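Local coordinates for putative citrate lyase (Ralstonia eutropha, PDB 3QQW), which is a putative lyase of the HpcH/HpaI aldolase/citrate lyase family, which probably cleaves (S)-citramalyl-CoA with the help of magnesium, at residues V161-F175 / M211-N225. Residues are numbered along the deposited sequence; the frame is centred on the assembly and turned at random.
Sequences VFQIAELPNIEVLDF and MVAAALANGIVPAHN
The methyl of Ala-214 sits squarely over one face of the Phe-162 ring, a CH-pi contact with CB 3.7 Å from the ring centroid. Selenomethionine Met-211, one turn earlier on the same helix, reaches down onto strand 170-175. Its CG, anti to the backbone N (chi1 -164°), touches Val-161 CG2 and Leu-173 CB. A bend at chi2 lays SE against the backbone, 3.5 Å from Phe-175 N, and at the edge of the Phe-175 ring as a Met-aromatic contact; a second at chi3 turns CE to within 3.4 Å of Leu-173 O. Strands 170-175 and 221-224 are the sixth and seventh of the eight-stranded TIM barrel, paired in parallel, and helix 202-217 returns outside them, its segment 211-217 antiparallel to strand 170-175. Leu-173 ties the pairing at its middle: its N donates to Val-221 O, and its O receives Ala-223 N at 2.8 Å. On the face turned from that helix, Val-172 CG1 and Asp-174 OD1 touch Ala-223 CB, while OD1 is also hydrogen-bonded to Trp-253 NE1. Farther on, Asn-218 ND2 donates to Ala-214 O in the carbonyl plane (2.8 Å), and a water joins ND2 to Phe-162 O and Glu-166 OE2.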
loop_
_atom_site.group_PDB
_atom_site.type_symbol
_atom_site.label_atom_id
_atom_site.label_comp_id
_atom_site.label_asym_id
_atom_site.label_seq_id
_atom_site.Cartn_x
_atom_site.Cartn_y
_atom_site.Cartn_z
ATOM N N VAL C 161 -1.855 -6.728 -9.995
ATOM C CA VAL C 161 -2.434 -5.552 -10.658
ATOM C C VAL C 161 -1.395 -4.734 -11.496
ATOM O O VAL C 161 -1.729 -4.338 -12.627
ATOM C CB VAL C 161 -3.274 -4.657 -9.728
ATOM C CG1 VAL C 161 -2.418 -3.834 -8.744
ATOM C CG2 VAL C 161 -4.225 -3.788 -10.548
ATOM N N PHE C 162 -0.154 -4.538 -10.991
ATOM C CA PHE C 162 0.853 -3.772 -11.721
ATOM C C PHE C 162 1.366 -4.529 -12.954
ATOM O O PHE C 162 1.703 -3.908 -13.975
ATOM C CB PHE C 162 2.006 -3.352 -10.805
ATOM C CG PHE C 162 1.656 -2.104 -10.028
ATOM C CD1 PHE C 162 1.949 -0.842 -10.538
ATOM C CD2 PHE C 162 0.996 -2.188 -8.802
ATOM C CE1 PHE C 162 1.601 0.316 -9.822
ATOM C CE2 PHE C 162 0.635 -1.027 -8.099
ATOM C CZ PHE C 162 0.939 0.212 -8.611
ATOM N N GLN C 163 1.357 -5.853 -12.882
ATOM C CA GLN C 163 1.755 -6.708 -13.995
ATOM C C GLN C 163 0.620 -6.732 -15.041
ATOM O O GLN C 163 0.870 -6.572 -16.232
ATOM C CB GLN C 163 2.081 -8.096 -13.464
ATOM C CG GLN C 163 2.969 -8.889 -14.341
ATOM C CD GLN C 163 3.613 -9.950 -13.507
ATOM O OE1 GLN C 163 2.942 -10.815 -12.922
ATOM N NE2 GLN C 163 4.929 -9.873 -13.381
ATOM N N ILE C 164 -0.633 -6.843 -14.573
ATOM C CA ILE C 164 -1.822 -6.817 -15.434
ATOM C C ILE C 164 -1.869 -5.470 -16.182
ATOM O O ILE C 164 -2.026 -5.464 -17.392
ATOM C CB ILE C 164 -3.111 -7.085 -14.595
ATOM C CG1 ILE C 164 -3.189 -8.567 -14.163
ATOM C CG2 ILE C 164 -4.374 -6.646 -15.336
ATOM C CD1 ILE C 164 -4.252 -8.924 -13.131
ATOM N N ALA C 165 -1.657 -4.350 -15.480
ATOM C CA ALA C 165 -1.697 -3.006 -16.065
ATOM C C ALA C 165 -0.650 -2.789 -17.186
ATOM O O ALA C 165 -0.810 -1.891 -18.009
ATOM C CB ALA C 165 -1.511 -1.964 -14.983
ATOM N N GLU C 166 0.379 -3.624 -17.247
ATOM C CA GLU C 166 1.402 -3.522 -18.267
ATOM C C GLU C 166 1.064 -4.312 -19.526
ATOM O O GLU C 166 1.762 -4.154 -20.531
ATOM C CB GLU C 166 2.751 -4.001 -17.692
ATOM C CG GLU C 166 3.386 -2.930 -16.826
ATOM C CD GLU C 166 4.842 -2.679 -17.112
ATOM O OE1 GLU C 166 5.311 -3.072 -18.206
ATOM O OE2 GLU C 166 5.479 -1.973 -16.299
ATOM N N LEU C 167 -0.002 -5.146 -19.472
ATOM C CA LEU C 167 -0.407 -5.977 -20.586
ATOM C C LEU C 167 -0.978 -5.134 -21.729
ATOM O O LEU C 167 -1.515 -4.055 -21.470
ATOM C CB LEU C 167 -1.398 -7.058 -20.142
ATOM C CG LEU C 167 -0.802 -8.122 -19.211
ATOM C CD1 LEU C 167 -1.892 -8.999 -18.643
ATOM C CD2 LEU C 167 0.242 -8.967 -19.930
ATOM N N PRO C 168 -0.816 -5.584 -23.000
ATOM C CA PRO C 168 -1.286 -4.767 -24.134
ATOM C C PRO C 168 -2.796 -4.692 -24.292
ATOM O O PRO C 168 -3.524 -5.627 -23.953
ATOM C CB PRO C 168 -0.670 -5.479 -25.361
ATOM C CG PRO C 168 -0.499 -6.909 -24.934
ATOM C CD PRO C 168 -0.129 -6.814 -23.472
ATOM N N ASN C 169 -3.250 -3.581 -24.886
ATOM C CA ASN C 169 -4.639 -3.298 -25.251
ATOM C C ASN C 169 -5.605 -3.162 -24.082
ATOM O O ASN C 169 -6.799 -3.143 -24.313
ATOM C CB ASN C 169 -5.180 -4.323 -26.263
ATOM C CG ASN C 169 -4.262 -4.511 -27.446
ATOM O OD1 ASN C 169 -3.614 -3.573 -27.926
ATOM N ND2 ASN C 169 -4.131 -5.746 -27.897
ATOM N N ILE C 170 -5.120 -2.985 -22.856
ATOM C CA ILE C 170 -6.005 -2.726 -21.718
ATOM C C ILE C 170 -6.243 -1.230 -21.686
ATOM O O ILE C 170 -5.295 -0.434 -21.769
ATOM C CB ILE C 170 -5.460 -3.282 -20.366
ATOM C CG1 ILE C 170 -5.285 -4.819 -20.441
ATOM C CG2 ILE C 170 -6.358 -2.877 -19.149
ATOM C CD1 ILE C 170 -4.592 -5.411 -19.219
ATOM N N GLU C 171 -7.507 -0.839 -21.613
ATOM C CA GLU C 171 -7.836 0.585 -21.514
ATOM C C GLU C 171 -8.581 0.857 -20.210
ATOM O O GLU C 171 -8.617 2.008 -19.774
ATOM C CB GLU C 171 -8.607 1.101 -22.741
ATOM C CG GLU C 171 -9.984 0.488 -22.898
ATOM C CD GLU C 171 -10.868 1.113 -23.958
ATOM O OE1 GLU C 171 -10.367 1.899 -24.793
ATOM O OE2 GLU C 171 -12.070 0.768 -23.970
ATOM N N VAL C 172 -9.125 -0.188 -19.563
ATOM C CA VAL C 172 -9.814 -0.040 -18.284
ATOM C C VAL C 172 -9.430 -1.173 -17.314
ATOM O O VAL C 172 -9.302 -2.330 -17.722
ATOM C CB VAL C 172 -11.370 0.038 -18.412
ATOM C CG1 VAL C 172 -12.047 0.009 -17.050
ATOM C CG2 VAL C 172 -11.840 1.245 -19.196
ATOM N N LEU C 173 -9.278 -0.815 -16.018
ATOM C CA LEU C 173 -9.181 -1.716 -14.875
ATOM C C LEU C 173 -10.444 -1.474 -14.084
ATOM O O LEU C 173 -10.718 -0.342 -13.676
ATOM C CB LEU C 173 -7.925 -1.546 -14.014
ATOM C CG LEU C 173 -6.564 -1.859 -14.659
ATOM C CD1 LEU C 173 -5.462 -1.778 -13.618
ATOM C CD2 LEU C 173 -6.551 -3.264 -15.321
ATOM N N ASP C 174 -11.276 -2.516 -13.949
ATOM C CA ASP C 174 -12.549 -2.421 -13.244
ATOM C C ASP C 174 -12.434 -2.957 -11.859
ATOM O O ASP C 174 -11.947 -4.068 -11.676
ATOM C CB ASP C 174 -13.632 -3.228 -14.005
ATOM C CG ASP C 174 -14.035 -2.687 -15.339
ATOM O OD1 ASP C 174 -14.563 -1.581 -15.381
ATOM O OD2 ASP C 174 -13.887 -3.419 -16.339
ATOM N N PHE C 175 -12.926 -2.226 -10.878
ATOM C CA PHE C 175 -12.918 -2.749 -9.500
ATOM C C PHE C 175 -14.192 -3.565 -9.232
ATOM O O PHE C 175 -15.297 -3.033 -9.300
ATOM C CB PHE C 175 -12.765 -1.631 -8.469
ATOM C CG PHE C 175 -12.483 -2.214 -7.110
ATOM C CD1 PHE C 175 -11.258 -2.815 -6.834
ATOM C CD2 PHE C 175 -13.467 -2.229 -6.126
ATOM C CE1 PHE C 175 -11.015 -3.413 -5.596
ATOM C CE2 PHE C 175 -13.225 -2.823 -4.887
ATOM C CZ PHE C 175 -11.995 -3.401 -4.624
HETATM N N MSE C 211 -5.327 -0.502 -7.312
HETATM C CA MSE C 211 -5.790 -0.656 -8.665
HETATM C C MSE C 211 -5.746 0.684 -9.431
HETATM O O MSE C 211 -5.300 0.699 -10.595
HETATM C CB MSE C 211 -7.181 -1.267 -8.667
HETATM C CG MSE C 211 -7.574 -1.816 -10.059
HETATM SE SE MSE C 211 -9.477 -1.711 -10.439
HETATM C CE MSE C 211 -9.644 0.114 -10.509
ATOM N N VAL C 212 -6.186 1.796 -8.786
ATOM C CA VAL C 212 -6.164 3.121 -9.407
ATOM C C VAL C 212 -4.697 3.512 -9.686
ATOM O O VAL C 212 -4.383 3.938 -10.796
ATOM C CB VAL C 212 -6.901 4.181 -8.562
ATOM C CG1 VAL C 212 -6.673 5.593 -9.104
ATOM C CG2 VAL C 212 -8.389 3.876 -8.503
ATOM N N ALA C 213 -3.808 3.309 -8.704
ATOM C CA ALA C 213 -2.384 3.594 -8.848
ATOM C C ALA C 213 -1.769 2.827 -10.033
ATOM O O ALA C 213 -1.014 3.424 -10.792
ATOM C CB ALA C 213 -1.643 3.255 -7.550
ATOM N N ALA C 214 -2.126 1.529 -10.203
ATOM C CA ALA C 214 -1.628 0.665 -11.278
ATOM C C ALA C 214 -2.142 1.113 -12.639
ATOM O O ALA C 214 -1.388 1.113 -13.607
ATOM C CB ALA C 214 -2.026 -0.780 -11.019
ATOM N N ALA C 215 -3.435 1.479 -12.700
ATOM C CA ALA C 215 -4.110 1.923 -13.905
ATOM C C ALA C 215 -3.521 3.230 -14.385
ATOM O O ALA C 215 -3.017 3.302 -15.522
ATOM C CB ALA C 215 -5.604 2.068 -13.644
ATOM N N LEU C 216 -3.497 4.246 -13.497
ATOM C CA LEU C 216 -2.980 5.568 -13.834
ATOM C C LEU C 216 -1.488 5.535 -14.153
ATOM O O LEU C 216 -1.062 6.268 -15.038
ATOM C CB LEU C 216 -3.294 6.600 -12.750
ATOM C CG LEU C 216 -4.779 6.867 -12.504
ATOM C CD1 LEU C 216 -4.952 7.797 -11.363
ATOM C CD2 LEU C 216 -5.489 7.367 -13.757
ATOM N N ALA C 217 -0.720 4.644 -13.513
ATOM C CA ALA C 217 0.713 4.491 -13.808
ATOM C C ALA C 217 0.945 3.993 -15.229
ATOM O O ALA C 217 2.018 4.205 -15.771
ATOM C CB ALA C 217 1.355 3.525 -12.826
ATOM N N ASN C 218 -0.058 3.347 -15.832
ATOM C CA ASN C 218 0.074 2.740 -17.159
ATOM C C ASN C 218 -0.890 3.310 -18.212
ATOM O O ASN C 218 -1.170 2.641 -19.203
ATOM C CB ASN C 218 -0.142 1.229 -17.013
ATOM C CG ASN C 218 1.021 0.575 -16.341
ATOM O OD1 ASN C 218 2.053 0.341 -16.961
ATOM N ND2 ASN C 218 0.916 0.325 -15.050
ATOM N N GLY C 219 -1.376 4.527 -17.998
ATOM C CA GLY C 219 -2.296 5.194 -18.923
ATOM C C GLY C 219 -3.578 4.419 -19.148
ATOM O O GLY C 219 -4.071 4.329 -20.274
ATOM N N ILE C 220 -4.098 3.822 -18.075
ATOM C CA ILE C 220 -5.329 3.040 -18.096
ATOM C C ILE C 220 -6.345 3.762 -17.235
ATOM O O ILE C 220 -5.988 4.331 -16.208
ATOM C CB ILE C 220 -5.070 1.570 -17.627
ATOM C CG1 ILE C 220 -4.168 0.821 -18.650
ATOM C CG2 ILE C 220 -6.354 0.805 -17.399
ATOM C CD1 ILE C 220 -3.531 -0.400 -18.101
ATOM N N VAL C 221 -7.605 3.745 -17.665
ATOM C CA VAL C 221 -8.699 4.343 -16.931
ATOM C C VAL C 221 -9.105 3.410 -15.758
ATOM O O VAL C 221 -9.461 2.245 -15.990
ATOM C CB VAL C 221 -9.907 4.656 -17.872
ATOM C CG1 VAL C 221 -11.172 4.973 -17.079
ATOM C CG2 VAL C 221 -9.568 5.790 -18.828
ATOM N N PRO C 222 -9.100 3.905 -14.498
ATOM C CA PRO C 222 -9.613 3.066 -13.398
ATOM C C PRO C 222 -11.136 3.253 -13.280
ATOM O O PRO C 222 -11.606 4.383 -13.225
ATOM C CB PRO C 222 -8.845 3.577 -12.173
ATOM C CG PRO C 222 -8.313 4.967 -12.581
ATOM C CD PRO C 222 -8.685 5.235 -14.013
ATOM N N ALA C 223 -11.912 2.143 -13.281
ATOM C CA ALA C 223 -13.365 2.209 -13.181
ATOM C C ALA C 223 -13.868 1.632 -11.869
ATOM O O ALA C 223 -13.346 0.633 -11.350
ATOM C CB ALA C 223 -14.019 1.514 -14.349
ATOM N N HIS C 224 -14.856 2.346 -11.295
ATOM C CA HIS C 224 -15.438 2.012 -10.008
ATOM C C HIS C 224 -16.640 1.088 -10.156
ATOM O O HIS C 224 -17.319 1.114 -11.169
ATOM C CB HIS C 224 -15.829 3.300 -9.282
ATOM C CG HIS C 224 -16.091 3.109 -7.814
ATOM N ND1 HIS C 224 -17.361 3.230 -7.288
ATOM C CD2 HIS C 224 -15.230 2.817 -6.809
ATOM C CE1 HIS C 224 -17.237 2.975 -5.996
ATOM N NE2 HIS C 224 -15.978 2.725 -5.662
ATOM N N ASN C 225 -16.883 0.252 -9.133
ATOM C CA ASN C 225 -18.028 -0.669 -9.006
ATOM C C ASN C 225 -19.335 0.143 -8.913
ATOM O O ASN C 225 -19.295 1.342 -8.640
ATOM C CB ASN C 225 -17.859 -1.567 -7.765
ATOM C CG ASN C 225 -17.400 -0.795 -6.550
ATOM O OD1 ASN C 225 -16.249 -0.365 -6.471
ATOM N ND2 ASN C 225 -18.291 -0.567 -5.601
HETATM O O HOH W 1 3.181 -1.462 -14.162
HETATM O O HOH W 2 -4.771 2.290 -22.191
HETATM O O HOH W 3 -15.695 -1.355 -12.354
#